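Long-range contact in putative deoxyribonuclease yjjV (Escherichia coli, PDB 1ZZM), which is a putative metal-dependent hydrolase of the TatD family that binds divalent metal cations and probably cleaves ester bonds, perhaps those of DNA: residues A[120-134]-A[145-157]. Residues are numbered along the deposited sequence; the frame is centred on the assembly and turned at random.
With ZN (zinc ion), chain C; ZN (zinc ion), chain D.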
ATOM      1  N   LEU A 120      10.089  -8.032  -8.511  1.00 12.42           N
ATOM      2  CA  LEU A 120      10.820  -8.244  -7.270  1.00 12.47           C
ATOM      3  C   LEU A 120      12.310  -8.140  -7.610  1.00 13.49           C
ATOM      4  O   LEU A 120      13.099  -7.637  -6.813  1.00 11.73           O
ATOM      5  CB  LEU A 120      10.470  -9.612  -6.653  1.00 11.49           C
ATOM      6  CG  LEU A 120       9.061  -9.694  -6.013  1.00 12.95           C
ATOM      7  CD1 LEU A 120       8.868 -11.054  -5.377  1.00 12.84           C
ATOM      8  CD2 LEU A 120       8.868  -8.598  -4.942  1.00 13.27           C
ATOM      9  N   LYS A 121      12.705  -8.600  -8.794  1.00 12.81           N
ATOM     10  CA  LYS A 121      14.103  -8.495  -9.178  1.00 13.82           C
ATOM     11  C   LYS A 121      14.502  -7.017  -9.310  1.00 12.84           C
ATOM     12  O   LYS A 121      15.614  -6.655  -8.927  1.00 11.90           O
ATOM     13  CB  LYS A 121      14.384  -9.221 -10.507  1.00 15.90           C
ATOM     14  CG  LYS A 121      14.318 -10.728 -10.414  1.00 22.43           C
ATOM     15  CD  LYS A 121      14.774 -11.366 -11.726  1.00 30.45           C
ATOM     16  CE  LYS A 121      15.215 -12.815 -11.502  1.00 36.92           C
ATOM     17  NZ  LYS A 121      14.080 -13.777 -11.267  1.00 41.91           N
ATOM     18  N   LEU A 122      13.605  -6.178  -9.834  1.00  9.61           N
ATOM     19  CA  LEU A 122      13.902  -4.761  -9.982  1.00 10.48           C
ATOM     20  C   LEU A 122      14.028  -4.056  -8.633  1.00 12.35           C
ATOM     21  O   LEU A 122      14.910  -3.212  -8.445  1.00 12.76           O
ATOM     22  CB  LEU A 122      12.853  -4.053 -10.836  1.00 11.67           C
ATOM     23  CG  LEU A 122      12.981  -4.377 -12.323  1.00 13.54           C
ATOM     24  CD1 LEU A 122      11.784  -3.865 -13.131  1.00 14.33           C
ATOM     25  CD2 LEU A 122      14.284  -3.741 -12.827  1.00 11.62           C
ATOM     26  N   ALA A 123      13.171  -4.421  -7.687  1.00 14.66           N
ATOM     27  CA  ALA A 123      13.232  -3.819  -6.363  1.00 14.78           C
ATOM     28  C   ALA A 123      14.585  -4.172  -5.757  1.00 14.75           C
ATOM     29  O   ALA A 123      15.199  -3.329  -5.102  1.00 15.89           O
ATOM     30  CB  ALA A 123      12.087  -4.316  -5.482  1.00 11.65           C
ATOM     31  N   LYS A 124      15.054  -5.400  -5.973  1.00 12.92           N
ATOM     32  CA  LYS A 124      16.357  -5.792  -5.431  1.00 16.76           C
ATOM     33  C   LYS A 124      17.476  -5.024  -6.088  1.00 14.71           C
ATOM     34  O   LYS A 124      18.386  -4.547  -5.413  1.00 16.06           O
ATOM     35  CB  LYS A 124      16.596  -7.294  -5.603  1.00 14.72           C
ATOM     36  CG  LYS A 124      15.887  -8.097  -4.517  1.00 19.62           C
ATOM     37  CD  LYS A 124      15.695  -9.567  -4.891  1.00 25.37           C
ATOM     38  CE  LYS A 124      16.958 -10.353  -4.789  1.00 25.56           C
ATOM     39  NZ  LYS A 124      16.624 -11.800  -5.004  1.00 24.99           N
ATOM     40  N   ARG A 125      17.401  -4.900  -7.412  1.00 13.49           N
ATOM     41  CA  ARG A 125      18.435  -4.196  -8.166  1.00 14.47           C
ATOM     42  C   ARG A 125      18.559  -2.731  -7.744  1.00 15.88           C
ATOM     43  O   ARG A 125      19.661  -2.190  -7.598  1.00 14.37           O
ATOM     44  CB  ARG A 125      18.123  -4.247  -9.675  1.00 16.19           C
ATOM     45  CG  ARG A 125      19.151  -3.484 -10.512  1.00 16.64           C
ATOM     46  CD  ARG A 125      18.856  -3.556 -12.000  1.00 18.23           C
ATOM     47  NE  ARG A 125      19.743  -2.680 -12.767  1.00 17.24           N
ATOM     48  CZ  ARG A 125      19.661  -2.503 -14.080  1.00 20.55           C
ATOM     49  NH1 ARG A 125      18.720  -3.133 -14.776  1.00 19.76           N
ATOM     50  NH2 ARG A 125      20.537  -1.718 -14.699  1.00 23.86           N
ATOM     51  N   TYR A 126      17.424  -2.083  -7.548  1.00 12.40           N
ATOM     52  CA  TYR A 126      17.436  -0.675  -7.197  1.00 14.31           C
ATOM     53  C   TYR A 126      17.337  -0.389  -5.702  1.00 13.44           C
ATOM     54  O   TYR A 126      17.206   0.770  -5.313  1.00 11.97           O
ATOM     55  CB  TYR A 126      16.337   0.028  -7.987  1.00 13.34           C
ATOM     56  CG  TYR A 126      16.695   0.089  -9.467  1.00 16.10           C
ATOM     57  CD1 TYR A 126      17.709   0.940  -9.905  1.00 15.16           C
ATOM     58  CD2 TYR A 126      16.100  -0.769 -10.410  1.00 15.65           C
ATOM     59  CE1 TYR A 126      18.135   0.952 -11.233  1.00 18.60           C
ATOM     60  CE2 TYR A 126      16.530  -0.769 -11.765  1.00 16.21           C
ATOM     61  CZ  TYR A 126      17.546   0.102 -12.155  1.00 18.85           C
ATOM     62  OH  TYR A 126      17.978   0.170 -13.464  1.00 15.67           O
ATOM     63  N   ASP A 127      17.383  -1.457  -4.899  1.00 12.99           N
ATOM     64  CA  ASP A 127      17.360  -1.366  -3.431  1.00 13.09           C
ATOM     65  C   ASP A 127      16.126  -0.620  -2.932  1.00 14.05           C
ATOM     66  O   ASP A 127      16.235   0.386  -2.237  1.00 12.36           O
ATOM     67  CB  ASP A 127      18.666  -0.657  -2.991  1.00 18.32           C
ATOM     68  CG  ASP A 127      18.970  -0.798  -1.480  1.00 20.74           C
ATOM     69  OD1 ASP A 127      18.553  -1.783  -0.841  1.00 20.32           O
ATOM     70  OD2 ASP A 127      19.651   0.100  -0.939  1.00 22.64           O
ATOM     71  N   LEU A 128      14.943  -1.117  -3.289  1.00 11.01           N
ATOM     72  CA  LEU A 128      13.690  -0.470  -2.878  1.00 12.04           C
ATOM     73  C   LEU A 128      12.742  -1.457  -2.254  1.00 12.35           C
ATOM     74  O   LEU A 128      12.799  -2.644  -2.572  1.00 16.13           O
ATOM     75  CB  LEU A 128      12.961   0.114  -4.093  1.00 12.25           C
ATOM     76  CG  LEU A 128      13.655   1.299  -4.760  1.00 13.58           C
ATOM     77  CD1 LEU A 128      13.087   1.575  -6.173  1.00 16.97           C
ATOM     78  CD2 LEU A 128      13.445   2.478  -3.843  1.00 13.00           C
ATOM     79  N   PRO A 129      11.880  -0.993  -1.328  1.00 11.34           N
ATOM     80  CA  PRO A 129      10.908  -1.890  -0.711  1.00 12.84           C
ATOM     81  C   PRO A 129       9.769  -2.020  -1.735  1.00 10.62           C
ATOM     82  O   PRO A 129       9.728  -1.259  -2.699  1.00 13.15           O
ATOM     83  CB  PRO A 129      10.455  -1.127   0.534  1.00 11.00           C
ATOM     84  CG  PRO A 129      10.508   0.307   0.108  1.00 13.08           C
ATOM     85  CD  PRO A 129      11.817   0.357  -0.736  1.00 13.29           C
ATOM     86  N   VAL A 130       8.853  -2.970  -1.524  1.00 10.52           N
ATOM     87  CA  VAL A 130       7.727  -3.166  -2.428  1.00  8.50           C
ATOM     88  C   VAL A 130       6.404  -2.955  -1.709  1.00  9.88           C
ATOM     89  O   VAL A 130       6.285  -3.169  -0.489  1.00 12.16           O
ATOM     90  CB  VAL A 130       7.740  -4.597  -3.032  1.00  8.42           C
ATOM     91  CG1 VAL A 130       9.003  -4.770  -3.944  1.00  5.17           C
ATOM     92  CG2 VAL A 130       7.794  -5.649  -1.895  1.00  8.52           C
ATOM     93  N   ILE A 131       5.414  -2.495  -2.460  1.00 10.81           N
ATOM     94  CA  ILE A 131       4.052  -2.293  -1.953  1.00 10.87           C
ATOM     95  C   ILE A 131       3.295  -3.408  -2.648  1.00 11.01           C
ATOM     96  O   ILE A 131       3.163  -3.442  -3.884  1.00 10.50           O
ATOM     97  CB  ILE A 131       3.493  -0.904  -2.351  1.00  9.05           C
ATOM     98  CG1 ILE A 131       4.138   0.169  -1.453  1.00  7.72           C
ATOM     99  CG2 ILE A 131       1.956  -0.878  -2.200  1.00 10.56           C
ATOM    100  CD1 ILE A 131       3.658   1.640  -1.773  1.00 10.19           C
ATOM    101  N   LEU A 132       2.800  -4.322  -1.835  1.00 10.66           N
ATOM    102  CA  LEU A 132       2.156  -5.512  -2.331  1.00  9.96           C
ATOM    103  C   LEU A 132       0.657  -5.614  -2.144  1.00  9.53           C
ATOM    104  O   LEU A 132       0.111  -5.260  -1.092  1.00  9.03           O
ATOM    105  CB  LEU A 132       2.811  -6.734  -1.668  1.00  9.95           C
ATOM    106  CG  LEU A 132       4.307  -6.928  -1.876  1.00 12.20           C
ATOM    107  CD1 LEU A 132       4.860  -7.827  -0.734  1.00  9.98           C
ATOM    108  CD2 LEU A 132       4.559  -7.548  -3.265  1.00  9.91           C
ATOM    109  N   HIS A 133       0.037  -6.153  -3.194  1.00 11.11           N
ATOM    110  CA  HIS A 133      -1.396  -6.431  -3.267  1.00 10.40           C
ATOM    111  C   HIS A 133      -1.500  -7.948  -3.175  1.00  9.33           C
ATOM    112  O   HIS A 133      -0.739  -8.678  -3.829  1.00 12.77           O
ATOM    113  CB  HIS A 133      -1.941  -5.987  -4.631  1.00  9.01           C
ATOM    114  CG  HIS A 133      -3.403  -6.273  -4.842  1.00 11.30           C
ATOM    115  ND1 HIS A 133      -4.395  -5.380  -4.515  1.00 10.32           N
ATOM    116  CD2 HIS A 133      -4.027  -7.330  -5.411  1.00 10.28           C
ATOM    117  CE1 HIS A 133      -5.572  -5.862  -4.878  1.00 13.26           C
ATOM    118  NE2 HIS A 133      -5.374  -7.051  -5.422  1.00 11.45           N
ATOM    119  N   SER A 134      -2.438  -8.430  -2.366  1.00  9.37           N
ATOM    120  CA  SER A 134      -2.621  -9.868  -2.222  1.00 11.05           C
ATOM    121  C   SER A 134      -4.086 -10.118  -1.916  1.00 13.30           C
ATOM    122  O   SER A 134      -4.615  -9.643  -0.911  1.00 15.24           O
ATOM    123  CB  SER A 134      -1.765 -10.426  -1.084  1.00 11.60           C
ATOM    124  OG  SER A 134      -1.811 -11.871  -1.081  1.00 14.05           O
ATOM    125  N   LEU A 145       8.068 -14.332  -1.534  1.00 12.53           N
ATOM    126  CA  LEU A 145       8.874 -13.397  -0.720  1.00 12.98           C
ATOM    127  C   LEU A 145       9.995 -14.129   0.017  1.00 14.13           C
ATOM    128  O   LEU A 145      11.134 -13.633   0.109  1.00 14.16           O
ATOM    129  CB  LEU A 145       8.010 -12.651   0.292  1.00 11.43           C
ATOM    130  CG  LEU A 145       6.839 -11.877  -0.360  1.00 13.54           C
ATOM    131  CD1 LEU A 145       5.963 -11.250   0.734  1.00 11.82           C
ATOM    132  CD2 LEU A 145       7.359 -10.812  -1.303  1.00 13.52           C
ATOM    133  N   LYS A 146       9.667 -15.281   0.591  1.00 11.30           N
ATOM    134  CA  LYS A 146      10.693 -16.029   1.289  1.00 16.64           C
ATOM    135  C   LYS A 146      11.836 -16.380   0.320  1.00 15.43           C
ATOM    136  O   LYS A 146      13.001 -16.165   0.625  1.00 13.89           O
ATOM    137  CB  LYS A 146      10.110 -17.294   1.905  1.00 15.91           C
ATOM    138  CG  LYS A 146      11.152 -18.083   2.744  1.00 19.99           C
ATOM    139  CD  LYS A 146      10.654 -19.487   3.026  1.00 30.11           C
ATOM    140  CE  LYS A 146      11.653 -20.315   3.849  1.00 31.88           C
ATOM    141  NZ  LYS A 146      11.608 -19.930   5.293  1.00 38.76           N
ATOM    142  N   ARG A 147      11.502 -16.884  -0.859  1.00 13.99           N
ATOM    143  CA  ARG A 147      12.521 -17.257  -1.830  1.00 15.41           C
ATOM    144  C   ARG A 147      13.405 -16.147  -2.349  1.00 16.44           C
ATOM    145  O   ARG A 147      14.624 -16.311  -2.454  1.00 17.56           O
ATOM    146  CB  ARG A 147      11.863 -17.923  -3.044  1.00 16.38           C
ATOM    147  CG  ARG A 147      11.310 -19.270  -2.703  1.00 21.02           C
ATOM    148  CD  ARG A 147      10.774 -19.978  -3.896  1.00 24.81           C
ATOM    149  NE  ARG A 147      10.424 -21.346  -3.517  1.00 27.32           N
ATOM    150  CZ  ARG A 147       9.526 -22.076  -4.157  1.00 31.56           C
ATOM    151  NH1 ARG A 147       8.893 -21.563  -5.198  1.00 27.39           N
ATOM    152  NH2 ARG A 147       9.254 -23.310  -3.744  1.00 32.63           N
ATOM    153  N   HIS A 148      12.805 -15.004  -2.659  1.00 14.34           N
ATOM    154  CA  HIS A 148      13.582 -13.941  -3.256  1.00 13.51           C
ATOM    155  C   HIS A 148      14.313 -13.010  -2.313  1.00 15.36           C
ATOM    156  O   HIS A 148      15.169 -12.262  -2.744  1.00 15.83           O
ATOM    157  CB  HIS A 148      12.704 -13.255  -4.292  1.00 14.29           C
ATOM    158  CG  HIS A 148      12.116 -14.239  -5.255  1.00 16.36           C
ATOM    159  ND1 HIS A 148      12.902 -15.127  -5.967  1.00 18.25           N
ATOM    160  CD2 HIS A 148      10.832 -14.569  -5.531  1.00 14.42           C
ATOM    161  CE1 HIS A 148      12.125 -15.959  -6.636  1.00 19.19           C
ATOM    162  NE2 HIS A 148      10.865 -15.644  -6.385  1.00 14.60           N
ATOM    163  N   ASP A 149      13.965 -13.084  -1.031  1.00 14.76           N
ATOM    164  CA  ASP A 149      14.675 -12.368   0.025  1.00 16.78           C
ATOM    165  C   ASP A 149      15.103 -10.945  -0.325  1.00 16.96           C
ATOM    166  O   ASP A 149      16.285 -10.657  -0.547  1.00 16.75           O
ATOM    167  CB  ASP A 149      15.884 -13.245   0.389  1.00 18.94           C
ATOM    168  CG  ASP A 149      16.697 -12.692   1.529  1.00 22.25           C
ATOM    169  OD1 ASP A 149      16.142 -12.038   2.450  1.00 20.92           O
ATOM    170  OD2 ASP A 149      17.915 -12.938   1.498  1.00 27.61           O
ATOM    171  N   LEU A 150      14.135 -10.050  -0.376  1.00 12.84           N
ATOM    172  CA  LEU A 150      14.416  -8.653  -0.692  1.00 14.90           C
ATOM    173  C   LEU A 150      14.932  -7.986   0.574  1.00 12.94           C
ATOM    174  O   LEU A 150      14.246  -7.979   1.590  1.00 12.56           O
ATOM    175  CB  LEU A 150      13.141  -7.927  -1.141  1.00 12.83           C
ATOM    176  CG  LEU A 150      12.587  -8.281  -2.519  1.00 19.76           C
ATOM    177  CD1 LEU A 150      12.034  -9.690  -2.486  1.00 22.99           C
ATOM    178  CD2 LEU A 150      11.506  -7.263  -2.919  1.00 21.29           C
ATOM    179  N   PRO A 151      16.142  -7.400   0.528  1.00 16.57           N
ATOM    180  CA  PRO A 151      16.722  -6.730   1.696  1.00 15.20           C
ATOM    181  C   PRO A 151      15.810  -5.650   2.301  1.00 15.22           C
ATOM    182  O   PRO A 151      15.758  -5.480   3.522  1.00 14.06           O
ATOM    183  CB  PRO A 151      17.996  -6.105   1.133  1.00 15.43           C
ATOM    184  CG  PRO A 151      18.391  -7.041   0.087  1.00 19.37           C
ATOM    185  CD  PRO A 151      17.086  -7.370  -0.605  1.00 13.98           C
ATOM    186  N   ARG A 152      15.088  -4.921   1.454  1.00  9.99           N
ATOM    187  CA  ARG A 152      14.232  -3.843   1.968  1.00 10.59           C
ATOM    188  C   ARG A 152      12.801  -4.221   2.239  1.00  9.21           C
ATOM    189  O   ARG A 152      12.009  -3.367   2.648  1.00  9.77           O
ATOM    190  CB  ARG A 152      14.229  -2.682   0.985  1.00 10.98           C
ATOM    191  CG  ARG A 152      15.603  -2.173   0.676  1.00 18.30           C
ATOM    192  CD  ARG A 152      16.186  -1.451   1.884  1.00 25.36           C
ATOM    193  NE  ARG A 152      17.447  -0.840   1.487  1.00 32.44           N
ATOM    194  CZ  ARG A 152      18.143   0.019   2.225  1.00 36.75           C
ATOM    195  NH1 ARG A 152      17.708   0.390   3.431  1.00 36.88           N
ATOM    196  NH2 ARG A 152      19.284   0.502   1.745  1.00 37.49           N
ATOM    197  N   THR A 153      12.497  -5.498   2.041  1.00  8.45           N
ATOM    198  CA  THR A 153      11.162  -6.046   2.165  1.00  7.59           C
ATOM    199  C   THR A 153      10.066  -5.111   1.645  1.00  8.71           C
ATOM    200  O   THR A 153      10.142  -4.699   0.492  1.00  9.16           O
ATOM    201  CB  THR A 153      10.849  -6.567   3.618  1.00  6.68           C
ATOM    202  OG1 THR A 153      10.855  -5.483   4.558  1.00 10.27           O
ATOM    203  CG2 THR A 153      11.920  -7.636   4.000  1.00  9.43           C
ATOM    204  N   GLY A 154       9.052  -4.832   2.463  1.00 10.56           N
ATOM    205  CA  GLY A 154       7.939  -4.020   2.002  1.00  9.80           C
ATOM    206  C   GLY A 154       6.719  -4.160   2.900  1.00  8.16           C
ATOM    207  O   GLY A 154       6.838  -4.491   4.085  1.00 10.86           O
ATOM    208  N   VAL A 155       5.543  -3.891   2.336  1.00 10.51           N
ATOM    209  CA  VAL A 155       4.282  -3.958   3.073  1.00  8.12           C
ATOM    210  C   VAL A 155       3.264  -4.773   2.267  1.00 10.26           C
ATOM    211  O   VAL A 155       3.204  -4.656   1.037  1.00 10.72           O
ATOM    212  CB  VAL A 155       3.665  -2.515   3.315  1.00  7.73           C
ATOM    213  CG1 VAL A 155       3.592  -1.719   1.992  1.00 11.15           C
ATOM    214  CG2 VAL A 155       2.260  -2.633   3.924  1.00  8.50           C
ATOM    215  N   VAL A 156       2.508  -5.627   2.945  1.00  7.56           N
ATOM    216  CA  VAL A 156       1.423  -6.330   2.275  1.00  8.86           C
ATOM    217  C   VAL A 156       0.254  -5.412   2.613  1.00  8.95           C
ATOM    218  O   VAL A 156      -0.252  -5.391   3.736  1.00 10.89           O
ATOM    219  CB  VAL A 156       1.176  -7.727   2.830  1.00  7.56           C
ATOM    220  CG1 VAL A 156      -0.115  -8.312   2.153  1.00  7.24           C
ATOM    221  CG2 VAL A 156       2.375  -8.617   2.474  1.00  9.10           C
ATOM    222  N   HIS A 157      -0.159  -4.608   1.644  1.00 10.98           N
ATOM    223  CA  HIS A 157      -1.210  -3.620   1.897  1.00  8.65           C
ATOM    224  C   HIS A 157      -2.630  -4.185   2.030  1.00 10.94           C
ATOM    225  O   HIS A 157      -2.905  -5.315   1.606  1.00 10.00           O
ATOM    226  CB  HIS A 157      -1.162  -2.560   0.792  1.00  7.68           C
ATOM    227  CG  HIS A 157      -2.301  -2.639  -0.177  1.00  8.95           C
ATOM    228  ND1 HIS A 157      -3.547  -2.101   0.087  1.00  9.74           N
ATOM    229  CD2 HIS A 157      -2.401  -3.252  -1.384  1.00  8.76           C
ATOM    230  CE1 HIS A 157      -4.364  -2.381  -0.917  1.00 10.44           C
ATOM    231  NE2 HIS A 157      -3.698  -3.077  -1.817  1.00 10.56           N
TER
HETATM  232 ZN    ZN C 402      -4.330  -3.481  -3.777  1.00 12.72          ZN
HETATM  233 ZN    ZN D 403       9.156 -16.310  -7.208  1.00 14.43          ZN
HETATM  234  O   HOH W   1      14.969  -4.833  -1.619  1.00 13.40           O
HETATM  235  O   HOH W   2      12.044  -4.677  -1.431  1.00 39.08           O
HETATM  236  O   HOH W   3      -3.883  -6.448  -1.041  1.00 18.61           O
HETATM  237  O   HOH W   4      -3.597  -7.886   1.511  1.00 36.19           O
HETATM  238  O   HOH W   5      -5.096  -1.915  -4.833  1.00 10.79           O
HETATM  239  O   HOH W   6      -6.627  -3.718  -3.035  1.00 13.41           O
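Arg-152 runs along residues 127-129: its CB lies against Pro-129 N (3.7 Å) and Leu-128 C, CG and CD pass Asp-127 OD1, and the guanidinium closes a side-on salt bridge. NE donates to Asp-127 OD1 from above the carboxylate plane and NH2 to OD2 on its syn side, both at 2.7 Å, pairing opposite charges with the flat groups turned 45° apart. Leu-150 packs CD2 on Leu-120 CD2 (3.6 Å), Ala-123 CB and Val-130 CG1. A forked apolar chain suits walls from both helix and strand, and an alanine here would probably leave a gap between Leu-120 and Val-130. Lys-124 crosses Leu-150; its length and a bend at chi3 (75°) bring NZ to His-148 O (2.7 Å), the last carbonyl of helix 138-148, while His-148 NE2 binds a second zinc ion with Asp-117 and His-144. Strands 130-134 and 154-156 run parallel, Leu-132 N bonding to Val-155 O (2.9 Å) and Leu-132 O accepting from His-157 N. At Gly-154 a CB would clash with Val-130 O and jam against Thr-153 O, the latter alone favouring glycine. His-133 ND1 (2.0 Å) and, just beyond Val-156, His-157 NE2 (2.1 Å) bind one zinc ion with Glu-97; Asp-101 and Glu-205 hold their other ring nitrogens. Strand 130-135, helix 138-148 and strand 154-156 form a beta-alpha-beta unit of the TIM-barrel-like TatD fold; helix 109-125, preceding strand 130-135, packs against it.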